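Local structure of serine protease inhibitor 4, isoform B (Drosophila melanogaster, 4P0F) at residues T254-Q257 and I258-L262; R12-A15 and L16-N20. The protein belongs to the serpin family and probably inhibits serine-type and cysteine-type endopeptidases. One frame throughout, in Å; residues are numbered along the deposited sequence.

Both contacts are local: contact 2 lies wholly in helix 6-28 of the cleaved serpin, and contact 1 spans the short helix 255-260 with its N-cap and the residues that follow it. Contact 2 comes first along the chain, near the N terminus; contact 1 follows more than 230 residues later and leads into strand 263-281. Their centres are about 13 Å apart, on the same side of the chain's centre, and they meet where L255 CB packs against A15 CB at 4.1 Å. D369 touches R12 of contact 2 as well as L255 and S256 of contact 1. Residues far apart in sequence thus join the N-terminal helix to the short helix beside strands 197-213 and 218-224.

Contact 1: residues T254-Q257 and I258-L262; sequences TLSQ and ITQSL
S256 turns its OG anti to its own backbone N (chi1 173°), while Q260 sends CG away from its carbonyl carbon (chi1 -80°) and stays extended beyond it; these torsions bring the two polar ends within reach one helical turn apart. Q260 NE2 donates to S256 OG at 2.8 Å, a bent bond (131° at the hydrogen) whose acceptor lies slightly out of the amide plane. Along the backbone of the same pair, Q260 N bonds to S256 O, and the CB and CG of the glutamine lie against that same oxygen. One residue further along, S261 OG donates to Q257 O at 2.8 Å, tilted from the carbonyl plane; S261 N adds only a weak bond to the same oxygen. On the buried side, T259 N bonds to L255 O at 2.9 Å, and T259 CG2 lies 4.2 Å from L255 CD1, a loose apolar contact. I258 N reaches T254 O, with I258 CG1 packed 3.5 Å from that oxygen. T259 touches E222 of strand 218-224, and S261, towards the far end of the segment, touches A211 of strand 197-213. At the start, T254 OG1 accepts from Q257 N at 3.0 Å, the side-chain bond of a threonine N-cap opening a short helix.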
# COMPACT_ATOMS: atom_id res chain seq x y z
N THR A 254 -9.99 15.57 1.22
CA THR A 254 -9.10 14.70 1.98
C THR A 254 -9.86 13.49 2.49
O THR A 254 -11.07 13.53 2.69
CB THR A 254 -8.46 15.40 3.20
OG1 THR A 254 -9.47 15.70 4.17
CG2 THR A 254 -7.72 16.67 2.79
N LEU A 255 -9.12 12.42 2.75
CA LEU A 255 -9.72 11.24 3.34
C LEU A 255 -10.41 11.57 4.67
O LEU A 255 -11.49 11.07 4.97
CB LEU A 255 -8.65 10.17 3.53
CG LEU A 255 -9.10 8.83 4.09
CD1 LEU A 255 -10.14 8.19 3.20
CD2 LEU A 255 -7.88 7.93 4.25
N SER A 256 -9.78 12.44 5.44
CA SER A 256 -10.33 12.84 6.74
C SER A 256 -11.67 13.56 6.57
O SER A 256 -12.61 13.34 7.35
CB SER A 256 -9.34 13.74 7.48
OG SER A 256 -9.90 14.26 8.67
N GLN A 257 -11.78 14.40 5.56
CA GLN A 257 -13.03 15.10 5.33
C GLN A 257 -14.12 14.13 4.88
O GLN A 257 -15.27 14.24 5.30
CB GLN A 257 -12.85 16.22 4.32
CG GLN A 257 -12.22 17.45 4.94
CD GLN A 257 -12.32 18.67 4.07
OE1 GLN A 257 -13.42 19.07 3.68
NE2 GLN A 257 -11.18 19.26 3.74
N ILE A 258 -13.75 13.17 4.03
CA ILE A 258 -14.70 12.13 3.60
C ILE A 258 -15.19 11.30 4.79
O ILE A 258 -16.39 11.17 4.99
CB ILE A 258 -14.08 11.22 2.52
CG1 ILE A 258 -13.88 12.01 1.23
CG2 ILE A 258 -14.96 10.00 2.24
CD1 ILE A 258 -13.04 11.31 0.19
N THR A 259 -14.29 10.77 5.62
CA THR A 259 -14.77 9.92 6.71
C THR A 259 -15.50 10.72 7.79
O THR A 259 -16.38 10.19 8.47
CB THR A 259 -13.64 9.12 7.37
OG1 THR A 259 -12.71 10.00 8.00
CG2 THR A 259 -12.93 8.24 6.35
N GLN A 260 -15.17 12.00 7.95
CA GLN A 260 -15.89 12.79 8.94
C GLN A 260 -17.33 13.10 8.48
O GLN A 260 -18.16 13.48 9.29
CB GLN A 260 -15.11 14.06 9.25
CG GLN A 260 -13.97 13.80 10.22
CD GLN A 260 -13.25 15.06 10.64
OE1 GLN A 260 -13.85 15.99 11.19
NE2 GLN A 260 -11.95 15.11 10.38
N SER A 261 -17.62 12.89 7.20
CA SER A 261 -18.96 13.13 6.67
C SER A 261 -19.92 11.97 6.96
O SER A 261 -21.12 12.11 6.84
CB SER A 261 -18.91 13.35 5.16
OG SER A 261 -18.06 14.44 4.84
N LEU A 262 -19.36 10.82 7.31
CA LEU A 262 -20.15 9.61 7.53
C LEU A 262 -21.02 9.66 8.77
O LEU A 262 -20.60 10.19 9.80
CB LEU A 262 -19.21 8.41 7.64
CG LEU A 262 -18.25 8.15 6.49
CD1 LEU A 262 -17.25 7.07 6.89
CD2 LEU A 262 -19.02 7.75 5.24

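Contact 2: residues R12-A15 and L16-N20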
# COMPACT_ATOMS: atom_id res chain seq x y z
N ARG A 12 -2.61 12.09 8.10
CA ARG A 12 -2.91 13.09 7.08
C ARG A 12 -1.89 13.07 5.96
O ARG A 12 -2.25 13.10 4.78
CB ARG A 12 -2.94 14.50 7.68
CG ARG A 12 -4.16 14.83 8.46
CD ARG A 12 -4.29 16.35 8.56
NE ARG A 12 -3.15 16.93 9.26
CZ ARG A 12 -3.06 17.02 10.59
NH1 ARG A 12 -4.04 16.57 11.35
NH2 ARG A 12 -1.98 17.55 11.14
N ARG A 13 -0.61 13.02 6.31
CA ARG A 13 0.43 13.06 5.29
C ARG A 13 0.45 11.78 4.46
O ARG A 13 0.65 11.83 3.25
CB ARG A 13 1.78 13.33 5.95
CG ARG A 13 1.76 14.70 6.59
CD ARG A 13 3.09 15.24 6.94
NE ARG A 13 2.98 16.62 7.40
CZ ARG A 13 4.03 17.38 7.68
NH1 ARG A 13 5.25 16.88 7.54
NH2 ARG A 13 3.87 18.63 8.09
N LEU A 14 0.21 10.64 5.10
CA LEU A 14 0.12 9.37 4.38
C LEU A 14 -1.09 9.35 3.45
O LEU A 14 -1.00 8.85 2.33
CB LEU A 14 0.05 8.21 5.36
CG LEU A 14 -0.11 6.84 4.70
CD1 LEU A 14 1.02 6.60 3.70
CD2 LEU A 14 -0.14 5.74 5.75
N ALA A 15 -2.21 9.92 3.89
CA ALA A 15 -3.40 10.00 3.04
C ALA A 15 -3.14 10.81 1.77
O ALA A 15 -3.61 10.44 0.70
CB ALA A 15 -4.59 10.59 3.82
N LEU A 16 -2.40 11.90 1.89
CA LEU A 16 -2.09 12.70 0.71
C LEU A 16 -1.11 11.96 -0.20
O LEU A 16 -1.31 11.91 -1.41
CB LEU A 16 -1.52 14.06 1.13
CG LEU A 16 -1.09 15.01 -0.01
CD1 LEU A 16 -2.18 15.20 -1.04
CD2 LEU A 16 -0.70 16.35 0.57
N PHE A 17 -0.06 11.37 0.38
CA PHE A 17 0.83 10.51 -0.39
C PHE A 17 0.05 9.43 -1.13
O PHE A 17 0.32 9.15 -2.30
CB PHE A 17 1.88 9.88 0.52
CG PHE A 17 2.88 9.01 -0.21
CD1 PHE A 17 3.72 9.55 -1.15
CD2 PHE A 17 2.96 7.65 0.05
CE1 PHE A 17 4.64 8.77 -1.82
CE2 PHE A 17 3.88 6.86 -0.62
CZ PHE A 17 4.71 7.43 -1.56
N SER A 18 -0.95 8.86 -0.46
CA SER A 18 -1.76 7.80 -1.05
C SER A 18 -2.48 8.25 -2.32
O SER A 18 -2.43 7.56 -3.34
CB SER A 18 -2.81 7.29 -0.05
OG SER A 18 -2.22 6.76 1.12
N ILE A 19 -3.17 9.39 -2.26
CA ILE A 19 -3.90 9.84 -3.43
C ILE A 19 -2.92 10.29 -4.51
O ILE A 19 -3.21 10.16 -5.70
CB ILE A 19 -4.92 10.95 -3.09
CG1 ILE A 19 -4.25 12.19 -2.51
CG2 ILE A 19 -5.93 10.41 -2.09
CD1 ILE A 19 -5.19 13.39 -2.39
N ASN A 20 -1.74 10.79 -4.11
CA ASN A 20 -0.72 11.14 -5.10
C ASN A 20 -0.29 9.90 -5.89
O ASN A 20 -0.23 9.93 -7.13
CB ASN A 20 0.50 11.77 -4.42
CG ASN A 20 0.21 13.15 -3.85
OD1 ASN A 20 -0.83 13.76 -4.10
ND2 ASN A 20 1.19 13.69 -3.12
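The ring of F17 has L14 at its edge: L14 CD1 lies near the ring plane, 4.3 Å from F17 CD2, so the methyl meets the rim of the aromatic and not a face. Three residues apart, the two share a flank of the helix, and with CG anti to the backbone N in both, their side chains run alongside each other. That flank is buried against helix 38-49, where L14 touches F39 and Q42 and F17 touches I41. The carbonyl of L14 is a second flat group in the contact, and it takes two donors from S18 on opposite faces of its plane. S18 N makes the regular helical bond to L14 O at 2.8 Å. S18 OG comes to the same oxygen at 2.7 Å but stands 40° above the plane, away from the lone-pair direction. The hydroxyl reaches it because OG sits beside the backbone N of S18, anti to the carbonyl carbon (chi1 -60°), and so folds back toward the preceding turn. L14 CD1 is 4.1 Å from S18 OG, placing a methyl alongside the hydroxyl. Further round the helix, I19 N bonds to A15 O at 3.2 Å, and both branches of I19, CG1 and CG2, lie against that oxygen. S18 and I19 also touch W374 of strand 370-377. Within this buried patch, then, the serine hydroxyl finds its acceptor inside its own helix: L14 O is gripped twice, and a polar side chain is accommodated among apolar neighbours with its proton directed to the backbone.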